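Local coordinates for protein putative HAD-hydrolase YfnB (Bacillus subtilis, PDB 3ED5) that is a putative phosphatase of the HAD-like hydrolase superfamily that may act as a 5'-nucleotidase, although its natural substrate is not established, at residues A[8-13]-A[178-183]; A[109-114]-A[224-229]; A[121-126]-A[143-148]; A[199-204]-A[218-223]. All blocks are in the same frame, centred on the assembly; numbering follows the deposited sequence. Where two conformers were deposited one is given.

Contact 1. Residues A[8-13]-A[178-183]; sequences RTLLFD and HTLIIG
The carbonyl oxygen of His178 takes two backbone N-H groups, from Arg8 N at 2.7 Å and Thr9 N at 3.1 Å, and so starts the pairing of strands 9-12 and 179-183, the two central strands of the parallel sheet in the Rossmann-like HAD core. The ladder then alternates: Leu180 N gives to Thr9 O, Leu11 N to Leu180 O over 2.8 Å, Ile182 N to Leu11 O, and Asp13 N to Ile182 O. Ahead of the ladder the Arg8 guanidinium lies flat on the His178 imidazole, centres 3.8 Å apart and planes inclined by 27°, with NH1 over the ring; the arginine chain bends at chi3 (-69°) to fold back over it. With an alanine at His178 the guanidinium is likely to lose its stacking surface and swing freely, and the Arg6 carbonyl its bond from ND1. At the other end stands Asp13, the nucleophile by similarity; in the conformer given, its carboxylate meets Lys158 and Thr17. On the face bearing Leu10 and Phe12, Ile182 runs alongside the Phe12 ring, and its CD1 sits over the ring centre, 4.0 Å from the centroid.

Contact 2. Residues A[109-114]-A[224-229]; sequences FDLISN and EELYHI
Tyr227 reaches across to Leu111 and Asn114 of helix 108-116 with the far half of its ring. Its CB and CG stay near its own helix; CG stands anti to the carbonyl carbon (chi1 -66°), and from there the ring extends toward the other helix. CE1 and CE2 each lie 4.0 Å from Leu111 CD1, which sits over one ring face, displaced from the centre toward CZ, its closest ring atom at 3.7 Å. Leu111 and Tyr227 thus overlap head to tail. This joins the C-terminal helix 226-230 to helix 108-116, both lying over the same face of the parallel HAD sheet, where Leu226 and Ile112 also rest on Phe12. At the tip, the Tyr227 hydroxyl accepts a nearly straight hydrogen bond from Asn114 ND2, 2.9 Å long with an N-H...O angle of 174°, and lies in the plane of that amide. The bond is likely to fix the turn of the amide, its plane 61° from the ring. Beside the tyrosine, the other branch of Leu111 meets Leu226 at about a right angle, Leu111 CD2 to Leu226 CD1 3.7 Å.

Contact 3. Residues A[121-126]-A[143-148]; sequences LYIVTN and PFFKDI. With FMT (formic acid), chain C.
Phe144 touches Leu121 through its carbonyl oxygen, which lies against Leu121 CD1 and takes a hydrogen bond from a water that in turn accepts one from Leu121 N. This is where the chain returns to the sheet in the beta-alpha-beta unit of strand 120-125, helix 129-138 and strand 147-150, the last being an edge strand of the parallel HAD sheet; just beyond the far end of strand 120-125, Asn126 N donates to O2 of a formic acid molecule, probably from the crystallisation liquor. Phe145 presents one ring face to Ile123, whose CD1 stands 3.6 Å from the ring centroid, 17° off the normal; Leu121 CB reaches the same ring at CD1. Lys146 N then donates to Leu121 O over 2.8 Å. The lysine chain turns at chi2 (-97°) and again beyond, bringing NZ to donate to Tyr122 OH, also at 2.8 Å. Asp147 sets its CB at the edge of the Tyr122 ring, in its plane, and its carbonyl accepts from Ile123 N. Its carboxylate turns back instead, OD1 taking the N-H of Ile148 on the anti side. Ile148 packs along Ile123, its CG2 3.9 Å from Ile123 CG2.

Contact 4. Residues A[199-204]-A[218-223]; sequences DTCWMN and YEIRKL
Glu219 runs alongside Trp202 on the same face of the sheet, the carboxylate plane inclined by 40° to the indole. Glu219 CD comes to 3.6 Å from Trp202 CE3, so the carboxylate lies along the benzene half of the indole, while Trp202 NE1 is hydrogen-bonded to Asp184 O. The glutamate chain is fully extended (chi1 179°), which carries OE2 out to Asn204. Asn204 ND2 donates to Glu219 OE2 over 2.9 Å, close to its own amide plane but from above the carboxylate plane, and a water joins OE2 to Asn204 O. Were Asn204 a leucine, Glu219 OE2 would probably have one partner fewer, the carboxylate would be less firmly held beside the tryptophan, and Lys208 N would be left without the OD1 acceptor.

Beneath these side chains, strands 199-203 and 218-220 pair in parallel at one edge of the HAD sheet. Tyr218 N gives to Thr200 O, Trp202 N to Tyr218 O, Ile220 N to Trp202 O, and Asn204 N to Ile220 O at 2.9 Å. The other face carries Cys201, Met203, Tyr218 and Ile220. Cys201 SG packs against Ile220 CD1 at 3.7 Å. Met203 is a selenomethionine; in the conformer given, its chain bends at chi2 and SE comes to 4.2 Å from Ile220 CG1.

How the contacts relate
Contacts 1, 3 and 4 are three strand pairings in one parallel sheet, ordered 147-150, 120-125, 9-12, 179-183, 199-203, 218-220. Contact 1 is central; the centres of contacts 3 and 4 lie about 10 and 11 Å from it, and about 18 Å from each other without touching. Backbone bonds probably join them: Tyr122 N to Leu10 O on one flank, Cys201 N to Ile181 O on the other. Contact 2 covers one face, its centre about 12 Å from contacts 1 and 4. Along the chain contact 3 is nested within contacts 1 and 2, and contact 4 within contact 2. Helices 108-116 and 226-230 both pack on Phe12, the neighbour of the probable nucleophile, Asp13.

Contact 1. Residues A[8-13]-A[178-183]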
loop_
_atom_site.group_PDB
_atom_site.type_symbol
_atom_site.label_atom_id
_atom_site.label_comp_id
_atom_site.label_asym_id
_atom_site.label_seq_id
_atom_site.Cartn_x
_atom_site.Cartn_y
_atom_site.Cartn_z
ATOM N N ARG A 8 12.735 14.617 9.187
ATOM C CA ARG A 8 11.658 15.261 9.934
ATOM C C ARG A 8 10.286 14.722 9.558
ATOM O O ARG A 8 9.370 14.753 10.381
ATOM C CB ARG A 8 11.688 16.763 9.694
ATOM C CG ARG A 8 12.900 17.414 10.357
ATOM C CD ARG A 8 12.727 18.916 10.490
ATOM N NE ARG A 8 12.772 19.592 9.191
ATOM C CZ ARG A 8 13.889 20.042 8.625
ATOM N NH1 ARG A 8 15.063 19.868 9.230
ATOM N NH2 ARG A 8 13.828 20.667 7.456
ATOM N N THR A 9 10.170 14.229 8.324
ATOM C CA THR A 9 8.888 13.919 7.716
ATOM C C THR A 9 8.970 12.491 7.203
ATOM O O THR A 9 9.858 12.192 6.393
ATOM C CB THR A 9 8.653 14.860 6.534
ATOM O OG1 THR A 9 8.773 16.220 6.989
ATOM C CG2 THR A 9 7.252 14.639 5.909
ATOM N N LEU A 10 8.039 11.633 7.643
ATOM C CA LEU A 10 8.005 10.224 7.187
ATOM C C LEU A 10 6.716 9.988 6.408
ATOM O O LEU A 10 5.624 10.310 6.908
ATOM C CB LEU A 10 8.098 9.224 8.369
ATOM C CG LEU A 10 9.259 9.555 9.334
ATOM C CD1 LEU A 10 9.237 8.603 10.536
ATOM C CD2 LEU A 10 10.622 9.513 8.620
ATOM N N LEU A 11 6.847 9.465 5.189
ATOM C CA LEU A 11 5.700 9.128 4.371
ATOM C C LEU A 11 5.572 7.599 4.346
ATOM O O LEU A 11 6.490 6.904 3.911
ATOM C CB LEU A 11 5.881 9.639 2.936
ATOM C CG LEU A 11 6.373 11.104 2.760
ATOM C CD1 LEU A 11 6.456 11.429 1.263
ATOM C CD2 LEU A 11 5.457 12.116 3.454
ATOM N N PHE A 12 4.442 7.108 4.829
ATOM C CA PHE A 12 4.259 5.660 4.909
ATOM C C PHE A 12 3.216 5.217 3.899
ATOM O O PHE A 12 2.114 5.746 3.838
ATOM C CB PHE A 12 3.738 5.260 6.306
ATOM C CG PHE A 12 4.802 5.120 7.344
ATOM C CD1 PHE A 12 5.459 3.910 7.559
ATOM C CD2 PHE A 12 5.137 6.219 8.149
ATOM C CE1 PHE A 12 6.484 3.808 8.542
ATOM C CE2 PHE A 12 6.129 6.116 9.148
ATOM C CZ PHE A 12 6.798 4.925 9.340
ATOM N N ASP A 13 3.575 4.191 3.142
ATOM C CA ASP A 13 2.603 3.378 2.428
ATOM C C ASP A 13 1.754 2.613 3.467
ATOM O O ASP A 13 2.164 2.444 4.617
ATOM C CB ASP A 13 3.367 2.419 1.503
ATOM C CG ASP A 13 2.458 1.413 0.819
ATOM O OD1 ASP A 13 1.634 1.804 -0.046
ATOM O OD2 ASP A 13 2.602 0.234 1.155
ATOM N N HIS A 178 14.909 16.066 4.108
ATOM C CA HIS A 178 14.550 15.616 5.458
ATOM C C HIS A 178 13.312 14.750 5.470
ATOM O O HIS A 178 12.625 14.651 6.497
ATOM C CB HIS A 178 14.339 16.829 6.353
ATOM C CG HIS A 178 15.555 17.686 6.445
ATOM N ND1 HIS A 178 16.571 17.434 7.342
ATOM C CD2 HIS A 178 15.946 18.759 5.716
ATOM C CE1 HIS A 178 17.527 18.337 7.183
ATOM N NE2 HIS A 178 17.176 19.143 6.196
ATOM N N THR A 179 13.030 14.148 4.320
ATOM C CA THR A 179 11.874 13.294 4.168
ATOM C C THR A 179 12.272 11.875 3.755
ATOM O O THR A 179 13.135 11.689 2.891
ATOM C CB THR A 179 10.918 13.881 3.105
ATOM O OG1 THR A 179 10.533 15.198 3.489
ATOM C CG2 THR A 179 9.643 12.994 2.913
ATOM N N LEU A 180 11.605 10.880 4.346
ATOM C CA LEU A 180 11.830 9.480 4.008
ATOM C C LEU A 180 10.496 8.871 3.600
ATOM O O LEU A 180 9.485 9.062 4.314
ATOM C CB LEU A 180 12.374 8.732 5.245
ATOM C CG LEU A 180 12.649 7.216 5.016
ATOM C CD1 LEU A 180 13.810 6.979 4.030
ATOM C CD2 LEU A 180 12.988 6.565 6.375
ATOM N N ILE A 181 10.478 8.093 2.510
ATOM C CA ILE A 181 9.291 7.295 2.223
ATOM C C ILE A 181 9.580 5.819 2.566
ATOM O O ILE A 181 10.638 5.294 2.215
ATOM C CB ILE A 181 8.779 7.441 0.766
ATOM C CG1 ILE A 181 7.532 6.542 0.547
ATOM C CG2 ILE A 181 9.894 7.136 -0.269
ATOM C CD1 ILE A 181 6.792 6.823 -0.832
ATOM N N ILE A 182 8.631 5.186 3.251
ATOM C CA ILE A 182 8.760 3.788 3.687
ATOM C C ILE A 182 7.619 2.991 3.066
ATOM O O ILE A 182 6.445 3.326 3.248
ATOM C CB ILE A 182 8.614 3.698 5.229
ATOM C CG1 ILE A 182 9.629 4.604 5.952
ATOM C CG2 ILE A 182 8.785 2.212 5.703
ATOM C CD1 ILE A 182 9.072 5.983 6.347
ATOM N N GLY A 183 7.954 1.951 2.326
ATOM C CA GLY A 183 6.903 1.121 1.707
ATOM C C GLY A 183 7.447 -0.179 1.180
ATOM O O GLY A 183 8.681 -0.383 1.082
#

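Contact 2. Residues A[109-114]-A[224-229]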
loop_
_atom_site.group_PDB
_atom_site.type_symbol
_atom_site.label_atom_id
_atom_site.label_comp_id
_atom_site.label_asym_id
_atom_site.label_seq_id
_atom_site.Cartn_x
_atom_site.Cartn_y
_atom_site.Cartn_z
ATOM N N PHE A 109 1.874 -0.879 15.361
ATOM C CA PHE A 109 1.205 0.081 16.263
ATOM C C PHE A 109 2.232 0.755 17.184
ATOM O O PHE A 109 2.244 1.993 17.322
ATOM C CB PHE A 109 0.072 -0.557 17.072
ATOM C CG PHE A 109 -0.720 0.426 17.856
ATOM C CD1 PHE A 109 -1.885 0.968 17.316
ATOM C CD2 PHE A 109 -0.298 0.838 19.128
ATOM C CE1 PHE A 109 -2.645 1.902 18.024
ATOM C CE2 PHE A 109 -1.046 1.787 19.840
ATOM C CZ PHE A 109 -2.232 2.300 19.282
ATOM N N ASP A 110 3.083 -0.052 17.811
ATOM C CA ASP A 110 4.084 0.507 18.733
ATOM C C ASP A 110 5.066 1.432 17.988
ATOM O O ASP A 110 5.440 2.516 18.510
ATOM C CB ASP A 110 4.828 -0.603 19.467
ATOM C CG ASP A 110 3.935 -1.365 20.440
ATOM O OD1 ASP A 110 2.830 -0.867 20.804
ATOM O OD2 ASP A 110 4.339 -2.479 20.839
ATOM N N LEU A 111 5.466 1.009 16.786
ATOM C CA LEU A 111 6.379 1.822 15.958
ATOM C C LEU A 111 5.754 3.174 15.644
ATOM O O LEU A 111 6.331 4.229 15.947
ATOM C CB LEU A 111 6.774 1.115 14.657
ATOM C CG LEU A 111 7.589 2.066 13.750
ATOM C CD1 LEU A 111 9.070 2.008 14.219
ATOM C CD2 LEU A 111 7.438 1.843 12.294
ATOM N N ILE A 112 4.569 3.166 15.048
ATOM C CA ILE A 112 3.901 4.424 14.683
ATOM C C ILE A 112 3.674 5.342 15.912
ATOM O O ILE A 112 3.902 6.552 15.848
ATOM C CB ILE A 112 2.599 4.127 13.912
ATOM C CG1 ILE A 112 2.934 3.489 12.538
ATOM C CG2 ILE A 112 1.692 5.360 13.773
ATOM C CD1 ILE A 112 3.867 4.376 11.632
ATOM N N SER A 113 3.227 4.758 17.024
ATOM C CA SER A 113 3.003 5.532 18.258
ATOM C C SER A 113 4.301 6.209 18.723
ATOM O O SER A 113 4.306 7.398 19.114
ATOM C CB SER A 113 2.478 4.613 19.359
ATOM O OG SER A 113 2.366 5.339 20.566
ATOM N N ASN A 114 5.398 5.458 18.706
ATOM C CA ASN A 114 6.704 6.017 19.065
ATOM C C ASN A 114 7.146 7.110 18.075
ATOM O O ASN A 114 7.599 8.177 18.485
ATOM C CB ASN A 114 7.766 4.893 19.177
ATOM C CG ASN A 114 7.700 4.155 20.507
ATOM O OD1 ASN A 114 7.218 4.700 21.504
ATOM N ND2 ASN A 114 8.193 2.907 20.531
ATOM N N GLU A 224 10.715 -2.469 13.243
ATOM C CA GLU A 224 11.544 -1.995 14.368
ATOM C C GLU A 224 12.966 -1.636 13.926
ATOM O O GLU A 224 13.657 -0.883 14.624
ATOM C CB GLU A 224 11.574 -3.021 15.506
ATOM C CG GLU A 224 12.194 -4.371 15.111
ATOM C CD GLU A 224 12.197 -5.409 16.251
ATOM O OE1 GLU A 224 11.338 -5.340 17.160
ATOM O OE2 GLU A 224 13.057 -6.312 16.234
ATOM N N GLU A 225 13.394 -2.119 12.756
ATOM C CA GLU A 225 14.706 -1.716 12.224
ATOM C C GLU A 225 14.749 -0.207 11.908
ATOM O O GLU A 225 15.830 0.343 11.708
ATOM C CB GLU A 225 15.066 -2.520 10.977
ATOM C CG GLU A 225 15.240 -4.020 11.253
ATOM C CD GLU A 225 15.460 -4.775 9.957
ATOM O OE1 GLU A 225 16.306 -4.351 9.167
ATOM O OE2 GLU A 225 14.761 -5.758 9.703
ATOM N N LEU A 226 13.590 0.457 11.849
ATOM C CA LEU A 226 13.557 1.898 11.620
ATOM C C LEU A 226 14.151 2.725 12.749
ATOM O O LEU A 226 14.623 3.833 12.490
ATOM C CB LEU A 226 12.151 2.398 11.326
ATOM C CG LEU A 226 11.699 2.172 9.890
ATOM C CD1 LEU A 226 10.190 2.464 9.827
ATOM C CD2 LEU A 226 12.466 3.043 8.854
ATOM N N TYR A 227 14.128 2.206 13.984
ATOM C CA TYR A 227 14.708 2.965 15.118
ATOM C C TYR A 227 16.161 3.319 14.831
ATOM O O TYR A 227 16.587 4.476 14.995
ATOM C CB TYR A 227 14.569 2.213 16.444
ATOM C CG TYR A 227 13.128 2.081 16.865
ATOM C CD1 TYR A 227 12.358 3.219 17.121
ATOM C CD2 TYR A 227 12.534 0.823 17.017
ATOM C CE1 TYR A 227 11.017 3.122 17.498
ATOM C CE2 TYR A 227 11.187 0.704 17.405
ATOM C CZ TYR A 227 10.441 1.873 17.656
ATOM O OH TYR A 227 9.119 1.797 18.021
ATOM N N HIS A 228 16.935 2.332 14.390
ATOM C CA HIS A 228 18.330 2.597 14.085
ATOM C C HIS A 228 18.525 3.484 12.865
ATOM O O HIS A 228 19.382 4.346 12.886
ATOM C CB HIS A 228 19.128 1.284 13.951
ATOM C CG HIS A 228 19.422 0.645 15.270
ATOM N ND1 HIS A 228 19.792 -0.678 15.391
ATOM C CD2 HIS A 228 19.362 1.139 16.531
ATOM C CE1 HIS A 228 20.003 -0.955 16.665
ATOM N NE2 HIS A 228 19.745 0.126 17.378
ATOM N N ILE A 229 17.743 3.266 11.812
ATOM C CA ILE A 229 17.869 4.078 10.584
ATOM C C ILE A 229 17.539 5.540 10.878
ATOM O O ILE A 229 18.193 6.467 10.340
ATOM C CB ILE A 229 16.971 3.484 9.468
ATOM C CG1 ILE A 229 17.673 2.215 8.914
ATOM C CG2 ILE A 229 16.680 4.469 8.332
ATOM C CD1 ILE A 229 16.710 1.326 8.134
#

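Contact 3. Residues A[121-126]-A[143-148]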
loop_
_atom_site.group_PDB
_atom_site.type_symbol
_atom_site.label_atom_id
_atom_site.label_comp_id
_atom_site.label_asym_id
_atom_site.label_seq_id
_atom_site.Cartn_x
_atom_site.Cartn_y
_atom_site.Cartn_z
ATOM N N LEU A 121 4.189 12.448 10.599
ATOM C CA LEU A 121 3.869 11.251 9.812
ATOM C C LEU A 121 2.744 11.515 8.814
ATOM O O LEU A 121 1.760 12.164 9.150
ATOM C CB LEU A 121 3.445 10.101 10.745
ATOM C CG LEU A 121 4.324 9.848 11.967
ATOM C CD1 LEU A 121 3.790 8.663 12.791
ATOM C CD2 LEU A 121 5.814 9.644 11.587
ATOM N N TYR A 122 2.888 10.990 7.602
ATOM C CA TYR A 122 1.849 11.114 6.595
ATOM C C TYR A 122 1.643 9.749 5.944
ATOM O O TYR A 122 2.556 8.922 5.907
ATOM C CB TYR A 122 2.230 12.057 5.477
ATOM C CG TYR A 122 2.405 13.465 6.002
ATOM C CD1 TYR A 122 1.317 14.345 6.019
ATOM C CD2 TYR A 122 3.627 13.881 6.518
ATOM C CE1 TYR A 122 1.456 15.653 6.527
ATOM C CE2 TYR A 122 3.779 15.212 7.029
ATOM C CZ TYR A 122 2.686 16.060 7.025
ATOM O OH TYR A 122 2.783 17.356 7.505
ATOM N N ILE A 123 0.458 9.576 5.383
ATOM C CA ILE A 123 0.146 8.366 4.592
ATOM C C ILE A 123 0.191 8.721 3.094
ATOM O O ILE A 123 -0.316 9.775 2.704
ATOM C CB ILE A 123 -1.259 7.804 4.912
ATOM C CG1 ILE A 123 -1.333 7.226 6.343
ATOM C CG2 ILE A 123 -1.670 6.732 3.841
ATOM C CD1 ILE A 123 -0.479 5.971 6.543
ATOM N N VAL A 124 0.797 7.841 2.275
ATOM C CA VAL A 124 0.805 7.990 0.817
ATOM C C VAL A 124 0.317 6.651 0.241
ATOM O O VAL A 124 0.970 5.614 0.410
ATOM C CB VAL A 124 2.179 8.457 0.228
ATOM C CG1 VAL A 124 2.430 9.960 0.663
ATOM C CG2 VAL A 124 3.360 7.516 0.673
ATOM N N THR A 125 -0.860 6.696 -0.355
ATOM C CA THR A 125 -1.489 5.428 -0.799
ATOM C C THR A 125 -2.233 5.549 -2.137
ATOM O O THR A 125 -2.850 6.580 -2.428
ATOM C CB THR A 125 -2.417 4.840 0.333
ATOM O OG1 THR A 125 -2.927 3.541 -0.088
ATOM C CG2 THR A 125 -3.627 5.771 0.605
ATOM N N ASN A 126 -2.182 4.459 -2.934
ATOM C CA ASN A 126 -2.988 4.335 -4.160
ATOM C C ASN A 126 -4.300 3.560 -3.876
ATOM O O ASN A 126 -5.137 3.401 -4.769
ATOM C CB ASN A 126 -2.227 3.522 -5.225
ATOM C CG ASN A 126 -1.195 4.328 -5.955
ATOM O OD1 ASN A 126 -1.075 5.550 -5.751
ATOM N ND2 ASN A 126 -0.432 3.665 -6.803
ATOM N N PRO A 143 -5.229 8.254 13.959
ATOM C CA PRO A 143 -4.926 9.554 14.582
ATOM C C PRO A 143 -3.445 9.964 14.619
ATOM O O PRO A 143 -3.133 11.146 14.918
ATOM C CB PRO A 143 -5.449 9.388 16.017
ATOM C CG PRO A 143 -6.336 8.195 15.963
ATOM C CD PRO A 143 -5.721 7.297 14.968
ATOM N N PHE A 144 -2.539 9.019 14.358
ATOM C CA PHE A 144 -1.111 9.299 14.476
ATOM C C PHE A 144 -0.567 10.052 13.266
ATOM O O PHE A 144 0.578 10.508 13.291
ATOM C CB PHE A 144 -0.311 7.988 14.667
ATOM C CG PHE A 144 -0.615 7.273 15.951
ATOM C CD1 PHE A 144 -0.132 7.756 17.169
ATOM C CD2 PHE A 144 -1.362 6.109 15.952
ATOM C CE1 PHE A 144 -0.402 7.096 18.379
ATOM C CE2 PHE A 144 -1.654 5.440 17.157
ATOM C CZ PHE A 144 -1.163 5.932 18.376
ATOM N N PHE A 145 -1.367 10.148 12.204
ATOM C CA PHE A 145 -0.941 10.801 10.934
ATOM C C PHE A 145 -1.493 12.198 10.776
ATOM O O PHE A 145 -2.678 12.459 11.033
ATOM C CB PHE A 145 -1.338 9.915 9.750
ATOM C CG PHE A 145 -0.658 8.584 9.792
ATOM C CD1 PHE A 145 0.617 8.426 9.245
ATOM C CD2 PHE A 145 -1.254 7.499 10.451
ATOM C CE1 PHE A 145 1.296 7.185 9.324
ATOM C CE2 PHE A 145 -0.589 6.218 10.512
ATOM C CZ PHE A 145 0.685 6.072 9.961
ATOM N N LYS A 146 -0.607 13.118 10.401
ATOM C CA LYS A 146 -0.971 14.501 10.143
ATOM C C LYS A 146 -1.900 14.667 8.946
ATOM O O LYS A 146 -2.774 15.535 8.955
ATOM C CB LYS A 146 0.285 15.314 9.906
ATOM C CG LYS A 146 1.210 15.383 11.102
ATOM C CD LYS A 146 1.033 16.622 11.892
ATOM C CE LYS A 146 2.063 17.686 11.505
ATOM N NZ LYS A 146 1.895 18.132 10.070
ATOM N N ASP A 147 -1.708 13.848 7.915
ATOM C CA ASP A 147 -2.578 13.849 6.739
ATOM C C ASP A 147 -2.467 12.509 5.990
ATOM O O ASP A 147 -1.530 11.725 6.228
ATOM C CB ASP A 147 -2.243 15.032 5.813
ATOM C CG ASP A 147 -3.450 15.571 5.069
ATOM O OD1 ASP A 147 -4.486 14.866 4.868
ATOM O OD2 ASP A 147 -3.345 16.743 4.656
ATOM N N ILE A 148 -3.431 12.262 5.115
ATOM C CA ILE A 148 -3.530 11.026 4.318
ATOM C C ILE A 148 -3.727 11.462 2.870
ATOM O O ILE A 148 -4.714 12.149 2.556
ATOM C CB ILE A 148 -4.701 10.169 4.828
ATOM C CG1 ILE A 148 -4.406 9.762 6.275
ATOM C CG2 ILE A 148 -4.930 8.909 3.932
ATOM C CD1 ILE A 148 -5.530 9.056 6.949
HETATM C C FMT C . 0.472 1.665 -3.338
HETATM O O1 FMT C . -0.257 0.799 -3.789
HETATM O O2 FMT C . -0.031 2.582 -2.690
HETATM O O HOH W 1 2.249 12.752 12.708
#

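Contact 4. Residues A[199-204]-A[218-223]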
loop_
_atom_site.group_PDB
_atom_site.type_symbol
_atom_site.label_atom_id
_atom_site.label_comp_id
_atom_site.label_asym_id
_atom_site.label_seq_id
_atom_site.Cartn_x
_atom_site.Cartn_y
_atom_site.Cartn_z
ATOM N N ASP A 199 14.841 10.026 -0.163
ATOM C CA ASP A 199 15.392 8.780 0.371
ATOM C C ASP A 199 14.229 7.793 0.521
ATOM O O ASP A 199 13.089 8.196 0.823
ATOM C CB ASP A 199 16.081 9.012 1.737
ATOM C CG ASP A 199 17.411 9.737 1.607
ATOM O OD1 ASP A 199 17.844 9.965 0.463
ATOM O OD2 ASP A 199 18.022 10.060 2.650
ATOM N N THR A 200 14.518 6.514 0.297
ATOM C CA THR A 200 13.506 5.450 0.351
ATOM C C THR A 200 13.910 4.291 1.280
ATOM O O THR A 200 15.095 3.921 1.365
ATOM C CB THR A 200 13.303 4.831 -1.057
ATOM O OG1 THR A 200 14.579 4.481 -1.591
ATOM C CG2 THR A 200 12.633 5.845 -2.030
ATOM N N CYS A 201 12.904 3.690 1.919
ATOM C CA CYS A 201 13.104 2.505 2.776
ATOM C C CYS A 201 12.156 1.387 2.321
ATOM O O CYS A 201 10.955 1.519 2.435
ATOM C CB CYS A 201 12.859 2.878 4.238
ATOM S SG CYS A 201 13.133 1.461 5.347
ATOM N N TRP A 202 12.738 0.319 1.791
ATOM C CA TRP A 202 12.004 -0.815 1.264
ATOM C C TRP A 202 11.730 -1.831 2.374
ATOM O O TRP A 202 12.666 -2.431 2.911
ATOM C CB TRP A 202 12.827 -1.464 0.136
ATOM C CG TRP A 202 12.078 -2.558 -0.593
ATOM C CD1 TRP A 202 10.721 -2.659 -0.742
ATOM C CD2 TRP A 202 12.657 -3.662 -1.309
ATOM N NE1 TRP A 202 10.416 -3.785 -1.500
ATOM C CE2 TRP A 202 11.584 -4.402 -1.872
ATOM C CE3 TRP A 202 13.976 -4.095 -1.531
ATOM C CZ2 TRP A 202 11.793 -5.564 -2.620
ATOM C CZ3 TRP A 202 14.190 -5.238 -2.301
ATOM C CH2 TRP A 202 13.092 -5.973 -2.827
HETATM N N MSE A 203 10.441 -2.007 2.681
HETATM C CA MSE A 203 9.978 -3.041 3.594
HETATM C C MSE A 203 9.943 -4.358 2.807
HETATM O O MSE A 203 9.141 -4.517 1.880
HETATM C CB MSE A 203 8.589 -2.633 4.111
HETATM C CG MSE A 203 7.913 -3.655 4.984
HETATM SE SE MSE A 203 8.907 -4.034 6.617
HETATM C CE MSE A 203 7.570 -5.216 7.476
ATOM N N ASN A 204 10.844 -5.275 3.133
ATOM C CA ASN A 204 10.976 -6.530 2.374
ATOM C C ASN A 204 11.205 -7.717 3.326
ATOM O O ASN A 204 12.266 -8.361 3.305
ATOM C CB ASN A 204 12.114 -6.410 1.365
ATOM C CG ASN A 204 12.182 -7.594 0.396
ATOM O OD1 ASN A 204 11.192 -8.305 0.188
ATOM N ND2 ASN A 204 13.358 -7.839 -0.153
ATOM N N TYR A 218 17.455 2.350 1.877
ATOM C CA TYR A 218 17.520 1.316 2.920
ATOM C C TYR A 218 16.596 0.164 2.572
ATOM O O TYR A 218 15.620 0.356 1.875
ATOM C CB TYR A 218 17.021 1.850 4.269
ATOM C CG TYR A 218 17.551 3.213 4.611
ATOM C CD1 TYR A 218 18.809 3.359 5.200
ATOM C CD2 TYR A 218 16.775 4.359 4.358
ATOM C CE1 TYR A 218 19.317 4.615 5.521
ATOM C CE2 TYR A 218 17.268 5.629 4.691
ATOM C CZ TYR A 218 18.547 5.738 5.271
ATOM O OH TYR A 218 19.073 6.974 5.606
ATOM N N GLU A 219 16.908 -1.005 3.118
ATOM C CA GLU A 219 16.053 -2.182 2.986
ATOM C C GLU A 219 15.992 -2.867 4.365
ATOM O O GLU A 219 17.050 -3.145 4.958
ATOM C CB GLU A 219 16.660 -3.137 1.960
ATOM C CG GLU A 219 15.787 -4.412 1.821
ATOM C CD GLU A 219 16.369 -5.414 0.848
ATOM O OE1 GLU A 219 17.378 -5.108 0.153
ATOM O OE2 GLU A 219 15.806 -6.531 0.791
ATOM N N ILE A 220 14.777 -3.146 4.857
ATOM C CA ILE A 220 14.601 -3.780 6.177
ATOM C C ILE A 220 13.638 -4.960 6.082
ATOM O O ILE A 220 12.885 -5.045 5.115
ATOM C CB ILE A 220 14.063 -2.799 7.205
ATOM C CG1 ILE A 220 12.682 -2.268 6.812
ATOM C CG2 ILE A 220 15.010 -1.602 7.296
ATOM C CD1 ILE A 220 12.135 -1.142 7.833
ATOM N N ARG A 221 13.654 -5.813 7.097
ATOM C CA ARG A 221 12.658 -6.894 7.189
ATOM C C ARG A 221 11.571 -6.577 8.210
ATOM O O ARG A 221 10.422 -6.960 8.019
ATOM C CB ARG A 221 13.331 -8.220 7.508
ATOM C CG ARG A 221 14.239 -8.688 6.372
ATOM C CD ARG A 221 14.973 -9.941 6.788
ATOM N NE ARG A 221 14.086 -11.086 6.803
ATOM C CZ ARG A 221 14.413 -12.277 7.300
ATOM N NH1 ARG A 221 15.616 -12.480 7.846
ATOM N NH2 ARG A 221 13.531 -13.261 7.262
ATOM N N LYS A 222 11.911 -5.874 9.284
ATOM C CA LYS A 222 10.923 -5.603 10.317
ATOM C C LYS A 222 10.867 -4.119 10.555
ATOM O O LYS A 222 11.894 -3.436 10.476
ATOM C CB LYS A 222 11.283 -6.292 11.626
ATOM C CG LYS A 222 11.289 -7.820 11.547
ATOM C CD LYS A 222 11.417 -8.478 12.916
ATOM C CE LYS A 222 12.735 -8.155 13.609
ATOM N NZ LYS A 222 13.023 -9.149 14.713
ATOM N N LEU A 223 9.673 -3.628 10.875
ATOM C CA LEU A 223 9.506 -2.202 11.129
ATOM C C LEU A 223 10.414 -1.653 12.233
ATOM O O LEU A 223 10.828 -0.499 12.157
ATOM C CB LEU A 223 8.046 -1.892 11.447
ATOM C CG LEU A 223 7.091 -2.015 10.242
ATOM C CD1 LEU A 223 5.627 -1.843 10.748
ATOM C CD2 LEU A 223 7.353 -0.987 9.149
HETATM O O HOH W 2 15.116 -7.856 3.130
#